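Local structure of double Glycine Motif Protease domain from AMS/PCAT Transporter (Lachnospiraceae bacterium C6A11, 6MPZ) at residues 95-100 and 128-133; 110-115 and 122-127. The protein probably cleaves the leader peptide from peptide precursors after a double glycine motif, as the C39-family cysteine protease domain of an AMS/PCAT export transporter. All coordinates share one frame; numbering follows the deposited sequence.

The two contacts lie side by side in the C39 peptidase domain, with centres about 12 Å apart. The order along the chain is 95-100, 110-115, 122-127, then 128-133, so the hairpin of contact 2 falls between the two halves of contact 1. Strand 123-126 runs straight into helix 127-133, and both contacts use the same antiparallel sheet. The F130 ring packs on A113 and I115, the F130 backbone N lies against I125 CG2, and W97 touches I115. Together they pack helix 127-133 against strands 93-97, 112-117 and 123-126 of the sheet. W97 and I115 also touch residues of a probable Cys-His-Asp triad, so this packing borders the presumed active site.

Contact 1: residues 95-100 and 128-133; sequences IHWNFN and EEFDRS
W97 and S133 carry this contact between the end of strand 93-97 and the last turn of helix 127-133. The W97 side chain starts with CG anti to the backbone N (chi1 -166°), which sends the indole toward the helix. From CB the chain leads into the ring, and CD2 and CE2 at the ring fusion lie beneath S133 CB. S133 CB makes a CH-pi contact over one face of the six-membered ring, 3.5 Å from W97 CZ2. At the far rim the indole meets a second residue: W97 CZ3 is 3.7 Å from F130 CD1, which sits at the indole edge. The two ring planes are inclined at 57°. I95 CD1 adds to the same patch, 3.6 Å from F130 CE1. Past the strand, N98 N donates a nearly straight hydrogen bond of 2.9 Å to S133 O. This ties the turn to the helix end. S133 OG also lies 3.2 Å from N98 OD1, at best a weak bond. The helix axis runs at 92° to the strand. F130 enters the core between strands 101-109 and 112-117 and helix 82-88, with its ring edge-to-face with F108. W97 rests on V103 and I115.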
loop_
_atom_site.group_PDB
_atom_site.type_symbol
_atom_site.label_atom_id
_atom_site.label_comp_id
_atom_site.label_asym_id
_atom_site.label_seq_id
_atom_site.Cartn_x
_atom_site.Cartn_y
_atom_site.Cartn_z
ATOM N N ILE A 95 -2.976 -0.046 1.454
ATOM C CA ILE A 95 -4.095 0.191 2.308
ATOM C C ILE A 95 -3.962 -0.634 3.587
ATOM O O ILE A 95 -3.438 -1.761 3.562
ATOM C CB ILE A 95 -5.472 -0.058 1.628
ATOM C CG1 ILE A 95 -5.670 -1.527 1.208
ATOM C CG2 ILE A 95 -5.635 0.857 0.453
ATOM C CD1 ILE A 95 -7.079 -1.915 0.759
ATOM N N HIS A 96 -4.431 -0.026 4.686
ATOM C CA HIS A 96 -4.486 -0.621 6.032
ATOM C C HIS A 96 -5.686 -1.595 6.056
ATOM O O HIS A 96 -6.712 -1.311 5.467
ATOM C CB HIS A 96 -4.611 0.558 7.031
ATOM C CG HIS A 96 -4.400 0.201 8.475
ATOM N ND1 HIS A 96 -3.417 -0.663 8.912
ATOM C CD2 HIS A 96 -5.012 0.659 9.592
ATOM C CE1 HIS A 96 -3.468 -0.756 10.222
ATOM N NE2 HIS A 96 -4.420 0.042 10.660
ATOM N N TRP A 97 -5.541 -2.742 6.708
ATOM C CA TRP A 97 -6.447 -3.897 6.521
ATOM C C TRP A 97 -6.658 -4.613 7.848
ATOM O O TRP A 97 -5.686 -5.080 8.452
ATOM C CB TRP A 97 -5.803 -4.866 5.508
ATOM C CG TRP A 97 -6.662 -5.970 4.901
ATOM C CD1 TRP A 97 -6.669 -7.294 5.237
ATOM C CD2 TRP A 97 -7.581 -5.837 3.811
ATOM N NE1 TRP A 97 -7.530 -7.994 4.415
ATOM C CE2 TRP A 97 -8.114 -7.125 3.546
ATOM C CE3 TRP A 97 -8.015 -4.747 3.034
ATOM C CZ2 TRP A 97 -9.074 -7.349 2.553
ATOM C CZ3 TRP A 97 -8.964 -4.976 2.033
ATOM C CH2 TRP A 97 -9.494 -6.256 1.816
ATOM N N ASN A 98 -7.923 -4.716 8.264
ATOM C CA ASN A 98 -8.333 -5.308 9.557
ATOM C C ASN A 98 -7.627 -4.722 10.790
ATOM O O ASN A 98 -7.448 -5.421 11.764
ATOM C CB ASN A 98 -8.160 -6.831 9.502
ATOM C CG ASN A 98 -8.993 -7.458 8.417
ATOM O OD1 ASN A 98 -10.083 -6.969 8.120
ATOM N ND2 ASN A 98 -8.486 -8.513 7.794
ATOM N N PHE A 99 -7.188 -3.464 10.702
ATOM C CA PHE A 99 -6.477 -2.740 11.787
ATOM C C PHE A 99 -5.095 -3.310 12.171
ATOM O O PHE A 99 -4.483 -2.844 13.096
ATOM C CB PHE A 99 -7.396 -2.564 13.029
ATOM C CG PHE A 99 -8.691 -1.860 12.722
ATOM C CD1 PHE A 99 -8.727 -0.465 12.637
ATOM C CD2 PHE A 99 -9.858 -2.576 12.441
ATOM C CE1 PHE A 99 -9.907 0.207 12.305
ATOM C CE2 PHE A 99 -11.034 -1.909 12.113
ATOM C CZ PHE A 99 -11.056 -0.511 12.041
ATOM N N ASN A 100 -4.595 -4.233 11.365
ATOM C CA ASN A 100 -3.530 -5.212 11.635
ATOM C C ASN A 100 -2.384 -5.328 10.623
ATOM O O ASN A 100 -1.345 -5.912 10.911
ATOM C CB ASN A 100 -4.180 -6.579 11.301
ATOM C CG ASN A 100 -4.626 -7.301 12.484
ATOM O OD1 ASN A 100 -4.590 -8.519 12.535
ATOM N ND2 ASN A 100 -5.084 -6.559 13.462
ATOM N N GLU A 128 -18.290 -6.352 -0.446
ATOM C CA GLU A 128 -18.863 -6.259 0.907
ATOM C C GLU A 128 -17.770 -6.525 1.920
ATOM O O GLU A 128 -17.622 -5.734 2.876
ATOM C CB GLU A 128 -20.088 -7.156 1.107
ATOM C CG GLU A 128 -19.843 -8.644 0.779
ATOM C CD GLU A 128 -19.262 -9.502 1.889
ATOM O OE1 GLU A 128 -19.249 -9.075 3.062
ATOM O OE2 GLU A 128 -18.791 -10.616 1.549
ATOM N N GLU A 129 -16.969 -7.578 1.684
ATOM C CA GLU A 129 -15.840 -7.894 2.550
ATOM C C GLU A 129 -14.753 -6.790 2.447
ATOM O O GLU A 129 -14.269 -6.309 3.459
ATOM C CB GLU A 129 -15.264 -9.256 2.203
ATOM C CG GLU A 129 -14.039 -9.659 3.010
ATOM C CD GLU A 129 -13.496 -11.015 2.651
ATOM O OE1 GLU A 129 -14.317 -11.901 2.388
ATOM O OE2 GLU A 129 -12.265 -11.245 2.737
ATOM N N PHE A 130 -14.427 -6.347 1.240
ATOM C CA PHE A 130 -13.522 -5.203 1.092
ATOM C C PHE A 130 -13.924 -4.054 1.981
ATOM O O PHE A 130 -13.118 -3.587 2.775
ATOM C CB PHE A 130 -13.456 -4.686 -0.339
ATOM C CG PHE A 130 -12.515 -3.521 -0.507
ATOM C CD1 PHE A 130 -11.131 -3.737 -0.696
ATOM C CD2 PHE A 130 -12.978 -2.224 -0.421
ATOM C CE1 PHE A 130 -10.257 -2.666 -0.846
ATOM C CE2 PHE A 130 -12.102 -1.159 -0.562
ATOM C CZ PHE A 130 -10.736 -1.390 -0.787
ATOM N N ASP A 131 -15.186 -3.640 1.869
ATOM C CA ASP A 131 -15.719 -2.500 2.623
ATOM C C ASP A 131 -15.557 -2.654 4.133
ATOM O O ASP A 131 -15.288 -1.658 4.810
ATOM C CB ASP A 131 -17.191 -2.213 2.270
ATOM C CG ASP A 131 -17.382 -1.649 0.832
ATOM O OD1 ASP A 131 -16.393 -1.345 0.114
ATOM O OD2 ASP A 131 -18.541 -1.490 0.400
ATOM N N ARG A 132 -15.688 -3.874 4.685
ATOM C CA ARG A 132 -15.439 -4.037 6.133
ATOM C C ARG A 132 -13.964 -4.156 6.533
ATOM O O ARG A 132 -13.608 -3.745 7.631
ATOM C CB ARG A 132 -16.272 -5.152 6.746
ATOM C CG ARG A 132 -16.022 -6.569 6.319
ATOM C CD ARG A 132 -16.694 -7.593 7.248
ATOM N NE ARG A 132 -17.935 -8.138 6.663
ATOM C CZ ARG A 132 -18.014 -9.107 5.749
ATOM N NH1 ARG A 132 -16.942 -9.791 5.378
ATOM N NH2 ARG A 132 -19.226 -9.475 5.334
ATOM N N SER A 133 -13.128 -4.697 5.649
ATOM C CA SER A 133 -11.707 -4.951 5.917
ATOM C C SER A 133 -10.802 -3.704 5.720
ATOM O O SER A 133 -9.863 -3.463 6.509
ATOM C CB SER A 133 -11.178 -6.083 5.033
ATOM O OG SER A 133 -11.755 -7.298 5.416
#

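Contact 2: residues 110-115 and 122-127; sequences GKYAYI and DVKIPM
Residues 112-115 and 123-126 pair antiparallel, with A113-I125 and I115-V123 as hydrogen-bonded pairs and Y112-P126 and Y114-K124 as non-hydrogen-bonded ones. A113 N reaches I125 O at 2.8 Å, and I125 N returns the bond to A113 O at the same length. At the other end V123 N binds I115 O at 2.9 Å. On the face of Y112, Y114 and K124, the lysine chain bends at chi3 (-31°) and chi4 (-66°). The bend brings K124 NZ over the centre of the Y112 ring, 3.1 Å from the centroid, in a cation-pi contact. The same lysine lies alongside Y114, with its CE 3.6 Å from Y114 OH. Y114 makes a further cation-pi contact with R13. P126 CG packs 4.2 Å from Y112 CE1. The two strands form a beta hairpin at one edge of the antiparallel sheet of the peptidase domain, and strand 123-126 is its outermost strand. The other face, with A113, I115, V123 and I125, turns inward in part. There I115 CD1 packs 3.9 Å from I125 CG1, and I125 also touches W97. P126 is the N-cap of helix 127-133. Just past the paired strands, where the helix begins, M127 N binds K111 O at 2.9 Å, from above the carbonyl plane. M127 CG lies against the K111 carbonyl, and its side chain also packs on F108.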
loop_
_atom_site.group_PDB
_atom_site.type_symbol
_atom_site.label_atom_id
_atom_site.label_comp_id
_atom_site.label_asym_id
_atom_site.label_seq_id
_atom_site.Cartn_x
_atom_site.Cartn_y
_atom_site.Cartn_z
ATOM N N GLY A 110 -16.008 -4.910 -11.361
ATOM C CA GLY A 110 -17.267 -5.526 -10.950
ATOM C C GLY A 110 -17.503 -5.445 -9.461
ATOM O O GLY A 110 -17.311 -4.393 -8.868
ATOM N N LYS A 111 -17.901 -6.571 -8.860
ATOM C CA LYS A 111 -18.165 -6.690 -7.444
ATOM C C LYS A 111 -16.918 -7.082 -6.642
ATOM O O LYS A 111 -17.043 -7.713 -5.596
ATOM C CB LYS A 111 -19.296 -7.703 -7.240
ATOM C CG LYS A 111 -20.641 -7.108 -7.692
ATOM C CD LYS A 111 -21.057 -7.430 -9.115
ATOM C CE LYS A 111 -21.961 -8.655 -9.137
ATOM N NZ LYS A 111 -23.291 -8.426 -8.468
ATOM N N TYR A 112 -15.738 -6.738 -7.154
ATOM C CA TYR A 112 -14.451 -7.296 -6.649
ATOM C C TYR A 112 -13.339 -6.234 -6.567
ATOM O O TYR A 112 -13.184 -5.388 -7.478
ATOM C CB TYR A 112 -13.986 -8.514 -7.490
ATOM C CG TYR A 112 -14.892 -9.697 -7.315
ATOM C CD1 TYR A 112 -14.823 -10.456 -6.175
ATOM C CD2 TYR A 112 -15.865 -10.029 -8.271
ATOM C CE1 TYR A 112 -15.672 -11.535 -5.975
ATOM C CE2 TYR A 112 -16.755 -11.059 -8.047
ATOM C CZ TYR A 112 -16.646 -11.822 -6.905
ATOM O OH TYR A 112 -17.480 -12.877 -6.645
ATOM N N ALA A 113 -12.589 -6.303 -5.471
ATOM C CA ALA A 113 -11.333 -5.569 -5.292
ATOM C C ALA A 113 -10.169 -6.530 -5.543
ATOM O O ALA A 113 -10.211 -7.700 -5.126
ATOM C CB ALA A 113 -11.242 -5.025 -3.872
ATOM N N TYR A 114 -9.147 -6.030 -6.223
ATOM C CA TYR A 114 -7.974 -6.829 -6.599
ATOM C C TYR A 114 -6.725 -6.368 -5.816
ATOM O O TYR A 114 -6.201 -5.238 -5.994
ATOM C CB TYR A 114 -7.759 -6.771 -8.113
ATOM C CG TYR A 114 -8.833 -7.512 -8.863
ATOM C CD1 TYR A 114 -10.074 -6.915 -9.104
ATOM C CD2 TYR A 114 -8.642 -8.836 -9.284
ATOM C CE1 TYR A 114 -11.088 -7.608 -9.782
ATOM C CE2 TYR A 114 -9.648 -9.530 -9.961
ATOM C CZ TYR A 114 -10.867 -8.917 -10.199
ATOM O OH TYR A 114 -11.835 -9.616 -10.850
ATOM N N ILE A 115 -6.235 -7.293 -5.007
ATOM C CA ILE A 115 -5.247 -7.048 -3.976
ATOM C C ILE A 115 -4.084 -8.050 -4.103
ATOM O O ILE A 115 -4.280 -9.194 -4.523
ATOM C CB ILE A 115 -5.983 -7.133 -2.622
ATOM C CG1 ILE A 115 -6.779 -5.835 -2.402
ATOM C CG2 ILE A 115 -5.067 -7.430 -1.463
ATOM C CD1 ILE A 115 -7.809 -5.920 -1.332
ATOM N N ASP A 122 -1.928 -12.964 -4.643
ATOM C CA ASP A 122 -2.943 -12.196 -5.372
ATOM C C ASP A 122 -4.372 -12.741 -5.140
ATOM O O ASP A 122 -4.647 -13.902 -5.416
ATOM C CB ASP A 122 -2.590 -11.980 -6.850
ATOM C CG ASP A 122 -2.644 -13.230 -7.667
ATOM O OD1 ASP A 122 -1.897 -14.155 -7.372
ATOM O OD2 ASP A 122 -3.418 -13.275 -8.625
ATOM N N VAL A 123 -5.245 -11.903 -4.579
ATOM C CA VAL A 123 -6.604 -12.322 -4.232
ATOM C C VAL A 123 -7.682 -11.359 -4.784
ATOM O O VAL A 123 -7.387 -10.198 -5.153
ATOM C CB VAL A 123 -6.758 -12.561 -2.710
ATOM C CG1 VAL A 123 -5.959 -13.785 -2.303
ATOM C CG2 VAL A 123 -6.299 -11.371 -1.889
ATOM N N LYS A 124 -8.902 -11.877 -4.890
ATOM C CA LYS A 124 -10.057 -11.093 -5.330
ATOM C C LYS A 124 -10.984 -11.042 -4.150
ATOM O O LYS A 124 -11.455 -12.073 -3.698
ATOM C CB LYS A 124 -10.769 -11.628 -6.571
ATOM C CG LYS A 124 -10.507 -13.051 -6.984
ATOM C CD LYS A 124 -11.089 -13.328 -8.365
ATOM C CE LYS A 124 -12.362 -12.558 -8.782
ATOM N NZ LYS A 124 -13.613 -12.836 -8.018
ATOM N N ILE A 125 -11.213 -9.858 -3.620
ATOM C CA ILE A 125 -12.059 -9.691 -2.434
ATOM C C ILE A 125 -13.452 -9.169 -2.907
ATOM O O ILE A 125 -13.539 -8.165 -3.623
ATOM C CB ILE A 125 -11.391 -8.742 -1.398
ATOM C CG1 ILE A 125 -9.932 -9.158 -1.103
ATOM C CG2 ILE A 125 -12.175 -8.666 -0.112
ATOM C CD1 ILE A 125 -9.713 -10.489 -0.403
ATOM N N PRO A 126 -14.538 -9.869 -2.532
ATOM C CA PRO A 126 -15.895 -9.304 -2.737
ATOM C C PRO A 126 -16.050 -7.939 -2.083
ATOM O O PRO A 126 -15.557 -7.747 -0.959
ATOM C CB PRO A 126 -16.831 -10.324 -2.062
ATOM C CG PRO A 126 -16.013 -11.543 -1.828
ATOM C CD PRO A 126 -14.566 -11.161 -1.815
ATOM N N MET A 127 -16.730 -7.020 -2.756
ATOM C CA MET A 127 -16.908 -5.640 -2.267
ATOM C C MET A 127 -17.361 -5.505 -0.858
ATOM O O MET A 127 -16.923 -4.610 -0.164
ATOM C CB MET A 127 -17.929 -4.871 -3.088
ATOM C CG MET A 127 -17.376 -4.265 -4.315
ATOM S SD MET A 127 -15.864 -3.312 -4.090
ATOM C CE MET A 127 -15.876 -2.689 -5.769
#